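Long-range contacts in SWD1-like protein (Myceliophthora thermophila, PDB 6E29), which probably serves, through this WD-repeat beta-propeller domain, as a protein-binding subunit of the COMPASS histone H3 methyltransferase complex: residues 72-77 / 114-119; 121-126 / 179-184. All blocks are in the same frame, centred on the assembly; numbering follows the deposited sequence.

Interaction 1: 72-77 / 114-119; sequences SLSWSR and AELHPW
Two serine hydroxyls of residues 72-77 accept backbone N-H groups from residues 114-119 and so tie together two parallel strands, 72-75 and 114-117, whose axes come within 6.3 Å of each other. Ser-72 OG takes the N-H of Ala-114 at 2.9 Å in a nearly straight bond (165°). The same hydroxyl gives its proton to a water, 2.7 Å from OG, which in turn donates to Ala-114 O, so that one side chain serves both the amide and, at one remove, the carbonyl of Ala-114. Replacing Ser-72 by alanine is likely to leave the N-H of Ala-114 without its acceptor and the bridging water without one of its partners.

Two residues further along both strands, Ser-74 repeats the bond: with OG trans to the backbone N (chi1 173°), it receives Leu-116 N at 3.0 Å. A second water links this hydroxyl to Glu-115 OE1, on a chain bent at chi2. Leu-116 lays CB against Ser-74 OG, at 3.6 Å, and its methyl CD1 lies against the backbone at Ser-74 O and Ser-76 N.

Strands 70-75 and 111-117 are the first strands of consecutive four-stranded propeller blades, their axes 10° from parallel. Leu-83 of strand 81-86 touches both Ala-114 and Leu-116, while strand 123-128 adds Phe-124 and Ala-126 against Ala-114.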
# COMPACT_ATOMS: atom_id res chain seq x y z
N SER B 72 7.84 -0.27 -2.10
CA SER B 72 7.07 -0.28 -0.86
C SER B 72 7.97 -0.53 0.33
O SER B 72 9.10 -1.03 0.21
CB SER B 72 5.93 -1.32 -0.86
OG SER B 72 6.44 -2.65 -0.73
N LEU B 73 7.45 -0.10 1.48
CA LEU B 73 8.11 -0.23 2.78
C LEU B 73 7.06 -0.58 3.80
O LEU B 73 6.01 0.05 3.82
CB LEU B 73 8.76 1.09 3.23
CG LEU B 73 9.80 1.65 2.30
CD1 LEU B 73 9.95 3.19 2.58
CD2 LEU B 73 11.16 0.92 2.51
N SER B 74 7.38 -1.53 4.67
CA SER B 74 6.44 -2.05 5.65
C SER B 74 7.20 -2.38 6.92
O SER B 74 8.15 -3.17 6.88
CB SER B 74 5.76 -3.31 5.08
OG SER B 74 4.95 -3.96 6.04
N TRP B 75 6.78 -1.80 8.03
CA TRP B 75 7.48 -1.94 9.29
C TRP B 75 6.85 -3.03 10.13
O TRP B 75 5.64 -3.22 10.09
CB TRP B 75 7.43 -0.66 10.10
CG TRP B 75 8.23 0.52 9.62
CD1 TRP B 75 7.86 1.45 8.65
CD2 TRP B 75 9.49 0.96 10.15
NE1 TRP B 75 8.83 2.43 8.55
CE2 TRP B 75 9.84 2.15 9.45
CE3 TRP B 75 10.37 0.46 11.12
CZ2 TRP B 75 11.03 2.84 9.70
CZ3 TRP B 75 11.56 1.17 11.38
CH2 TRP B 75 11.88 2.33 10.67
N SER B 76 7.67 -3.69 10.94
CA SER B 76 7.16 -4.68 11.88
C SER B 76 6.47 -3.97 13.03
O SER B 76 6.70 -2.78 13.27
CB SER B 76 8.28 -5.57 12.42
OG SER B 76 9.18 -4.83 13.25
N ARG B 77 5.64 -4.71 13.78
CA ARG B 77 4.89 -4.10 14.89
C ARG B 77 5.84 -3.44 15.88
O ARG B 77 5.53 -2.38 16.44
CB ARG B 77 4.04 -5.17 15.58
CG ARG B 77 3.11 -4.66 16.73
CD ARG B 77 2.60 -3.21 16.49
NE ARG B 77 1.31 -2.88 17.10
CZ ARG B 77 1.04 -1.70 17.68
NH1 ARG B 77 1.99 -0.77 17.74
NH2 ARG B 77 -0.15 -1.46 18.21
N ALA B 114 4.84 -5.04 -1.03
CA ALA B 114 4.85 -6.19 -0.12
C ALA B 114 4.54 -5.70 1.30
O ALA B 114 5.05 -4.66 1.73
CB ALA B 114 6.20 -6.96 -0.15
N GLU B 115 3.69 -6.46 2.01
CA GLU B 115 3.23 -6.06 3.34
C GLU B 115 3.56 -7.15 4.33
O GLU B 115 3.34 -8.33 4.06
CB GLU B 115 1.73 -5.84 3.39
CG GLU B 115 1.30 -4.52 2.75
CD GLU B 115 1.50 -3.36 3.70
OE1 GLU B 115 0.90 -3.38 4.79
OE2 GLU B 115 2.29 -2.43 3.37
N LEU B 116 4.04 -6.75 5.50
CA LEU B 116 4.31 -7.73 6.58
C LEU B 116 3.02 -8.13 7.29
O LEU B 116 2.09 -7.33 7.46
CB LEU B 116 5.29 -7.14 7.59
CG LEU B 116 6.77 -7.25 7.28
CD1 LEU B 116 7.59 -6.53 8.41
CD2 LEU B 116 7.23 -8.72 7.16
N HIS B 117 2.94 -9.40 7.68
CA HIS B 117 1.84 -9.83 8.53
C HIS B 117 1.82 -8.96 9.78
O HIS B 117 2.88 -8.77 10.40
CB HIS B 117 2.02 -11.31 8.89
CG HIS B 117 0.84 -11.91 9.59
ND1 HIS B 117 0.52 -11.60 10.90
CD2 HIS B 117 -0.06 -12.85 9.18
CE1 HIS B 117 -0.55 -12.30 11.26
NE2 HIS B 117 -0.92 -13.06 10.24
N PRO B 118 0.67 -8.42 10.20
CA PRO B 118 0.68 -7.42 11.28
C PRO B 118 1.13 -7.94 12.63
O PRO B 118 1.38 -7.13 13.53
CB PRO B 118 -0.78 -6.97 11.36
CG PRO B 118 -1.37 -7.39 10.03
CD PRO B 118 -0.69 -8.62 9.64
N TRP B 119 1.20 -9.26 12.82
CA TRP B 119 1.66 -9.80 14.09
C TRP B 119 2.87 -10.71 13.96
O TRP B 119 3.22 -11.38 14.93
CB TRP B 119 0.54 -10.58 14.78
CG TRP B 119 -0.69 -9.79 15.15
CD1 TRP B 119 -1.70 -9.39 14.30
CD2 TRP B 119 -1.08 -9.37 16.46
NE1 TRP B 119 -2.68 -8.74 15.01
CE2 TRP B 119 -2.32 -8.70 16.33
CE3 TRP B 119 -0.49 -9.47 17.73
CZ2 TRP B 119 -3.00 -8.16 17.44
CZ3 TRP B 119 -1.17 -8.94 18.83
CH2 TRP B 119 -2.41 -8.28 18.67
O HOH W 1 7.61 -3.69 1.49
O HOH W 2 2.61 -2.72 7.13

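Interaction 2: 121-126 / 179-184; sequences HHQFAA and IVYTAS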
# COMPACT_ATOMS: atom_id res chain seq x y z
N HIS B 121 6.62 -10.85 11.82
CA HIS B 121 7.47 -10.34 10.75
C HIS B 121 8.04 -11.45 9.86
O HIS B 121 8.73 -11.13 8.88
CB HIS B 121 8.61 -9.49 11.32
CG HIS B 121 9.47 -10.22 12.30
ND1 HIS B 121 9.20 -10.22 13.65
CD2 HIS B 121 10.58 -10.97 12.14
CE1 HIS B 121 10.11 -10.94 14.28
NE2 HIS B 121 10.96 -11.41 13.39
N HIS B 122 7.72 -12.72 10.10
CA HIS B 122 8.18 -13.84 9.30
C HIS B 122 7.19 -14.27 8.21
O HIS B 122 7.35 -15.37 7.65
CB HIS B 122 8.49 -15.04 10.19
CG HIS B 122 9.67 -14.85 11.08
ND1 HIS B 122 9.57 -14.80 12.45
CD2 HIS B 122 10.98 -14.64 10.79
CE1 HIS B 122 10.77 -14.60 12.97
NE2 HIS B 122 11.65 -14.51 11.99
N GLN B 123 6.17 -13.46 7.91
CA GLN B 123 5.31 -13.75 6.77
C GLN B 123 4.96 -12.44 6.09
O GLN B 123 4.73 -11.44 6.77
CB GLN B 123 4.03 -14.45 7.19
CG GLN B 123 3.24 -14.94 6.00
CD GLN B 123 1.83 -15.29 6.34
OE1 GLN B 123 0.94 -14.45 6.27
NE2 GLN B 123 1.60 -16.55 6.61
N PHE B 124 4.96 -12.43 4.76
CA PHE B 124 4.51 -11.26 4.03
C PHE B 124 3.71 -11.69 2.81
O PHE B 124 3.72 -12.86 2.39
CB PHE B 124 5.69 -10.33 3.60
CG PHE B 124 6.56 -10.88 2.50
CD1 PHE B 124 6.25 -10.69 1.17
CD2 PHE B 124 7.74 -11.57 2.82
CE1 PHE B 124 7.08 -11.22 0.16
CE2 PHE B 124 8.55 -12.11 1.82
CZ PHE B 124 8.22 -11.94 0.48
N ALA B 125 2.97 -10.72 2.30
CA ALA B 125 2.21 -10.87 1.06
C ALA B 125 2.65 -9.83 0.04
O ALA B 125 2.85 -8.64 0.38
CB ALA B 125 0.70 -10.74 1.30
N ALA B 126 2.77 -10.24 -1.21
CA ALA B 126 3.22 -9.31 -2.25
C ALA B 126 2.32 -9.37 -3.48
O ALA B 126 1.77 -10.41 -3.83
CB ALA B 126 4.67 -9.60 -2.62
N ILE B 179 -2.29 -5.37 -2.16
CA ILE B 179 -2.78 -6.33 -1.17
C ILE B 179 -2.37 -5.87 0.22
O ILE B 179 -1.26 -5.36 0.39
CB ILE B 179 -2.22 -7.73 -1.49
CG1 ILE B 179 -2.95 -8.79 -0.63
CG2 ILE B 179 -0.65 -7.75 -1.36
CD1 ILE B 179 -2.61 -10.22 -1.04
N VAL B 180 -3.25 -6.05 1.20
CA VAL B 180 -2.94 -5.70 2.59
C VAL B 180 -3.52 -6.78 3.49
O VAL B 180 -4.48 -7.46 3.14
CB VAL B 180 -3.51 -4.32 3.02
CG1 VAL B 180 -2.87 -3.21 2.25
CG2 VAL B 180 -5.03 -4.24 2.85
N TYR B 181 -2.98 -6.90 4.71
CA TYR B 181 -3.61 -7.81 5.67
C TYR B 181 -4.69 -7.06 6.43
O TYR B 181 -4.54 -5.86 6.72
CB TYR B 181 -2.57 -8.29 6.72
CG TYR B 181 -1.54 -9.28 6.24
CD1 TYR B 181 -0.36 -8.86 5.64
CD2 TYR B 181 -1.73 -10.67 6.47
CE1 TYR B 181 0.61 -9.78 5.23
CE2 TYR B 181 -0.75 -11.62 6.08
CZ TYR B 181 0.40 -11.16 5.46
OH TYR B 181 1.36 -12.04 5.08
N THR B 182 -5.73 -7.77 6.84
CA THR B 182 -6.63 -7.24 7.87
C THR B 182 -5.86 -7.15 9.19
O THR B 182 -4.75 -7.67 9.32
CB THR B 182 -7.87 -8.09 8.05
OG1 THR B 182 -7.47 -9.39 8.53
CG2 THR B 182 -8.66 -8.19 6.72
N ALA B 183 -6.47 -6.50 10.20
CA ALA B 183 -5.75 -6.18 11.43
C ALA B 183 -5.32 -7.44 12.16
O ALA B 183 -4.26 -7.45 12.80
CB ALA B 183 -6.61 -5.30 12.35
N SER B 184 -6.13 -8.50 12.09
CA SER B 184 -5.79 -9.72 12.82
C SER B 184 -4.75 -10.54 12.10
O SER B 184 -4.15 -11.43 12.72
CB SER B 184 -7.03 -10.61 13.03
OG SER B 184 -7.48 -11.12 11.76
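Tyr-181 reaches from residues 179-184 to the backbone and side chains of 121-126, and its hydroxyl makes the one hydrogen bond between them. From CB, with CG trans to the carbonyl carbon, the ring projects toward the strand 123-126. One edge carries CE1, which lies 3.9 Å from Ala-125 N and 4.0 Å from Ala-125 CB; on the other, CE2 comes to 3.3 Å from Gln-123 OE1. Beyond CZ, Tyr-181 OH closes to 3.3 Å on Phe-124 C, the carbonyl carbon, and donates to Gln-123 OE1 at 2.7 Å.

That bond lies in the carbonyl plane and uses a lone pair, with a C=O...donor angle of 121°. The amide and phenol planes are only 18° apart, and the acceptor sits at the ring's edge. Gln-123 delivers it on a chain extended beyond CG.

In this seven-bladed propeller, strands 123-128 and 176-181 belong to successive blades, as the second strand of one and the first of the next, and run roughly antiparallel at 153° without pairing. Leu-135 of strand 134-137 also touches Tyr-181, whose ring meets that of His-117 as well.

Further along the interface, Ile-179 meets the next part of the strand: CD1 packs on Ala-125 CB at 4.1 Å, and CG2 rests against the backbone at Ala-125 O and Ala-126 C.

Interactions 1 and 2 are successive blade-to-blade contacts around the propeller, their centres about 6 Å apart and on the same side of the chain's centre. They come in series along the chain: the first closes at 119, before the second opens at 121. The blade made of strands 111-117, 123-128, 134-137 and 144-147 is common to both, meeting the preceding blade through its first strand and the following one mainly at its second, with Tyr-181 also reaching the first. Antiparallel pairing joins the two contacts directly, with Glu-115 N 2.9 Å from Ala-125 O, and Tyr-181 CE1 packs 3.3 Å from Glu-115 O. The shared blade thus links its two neighbours within the ring.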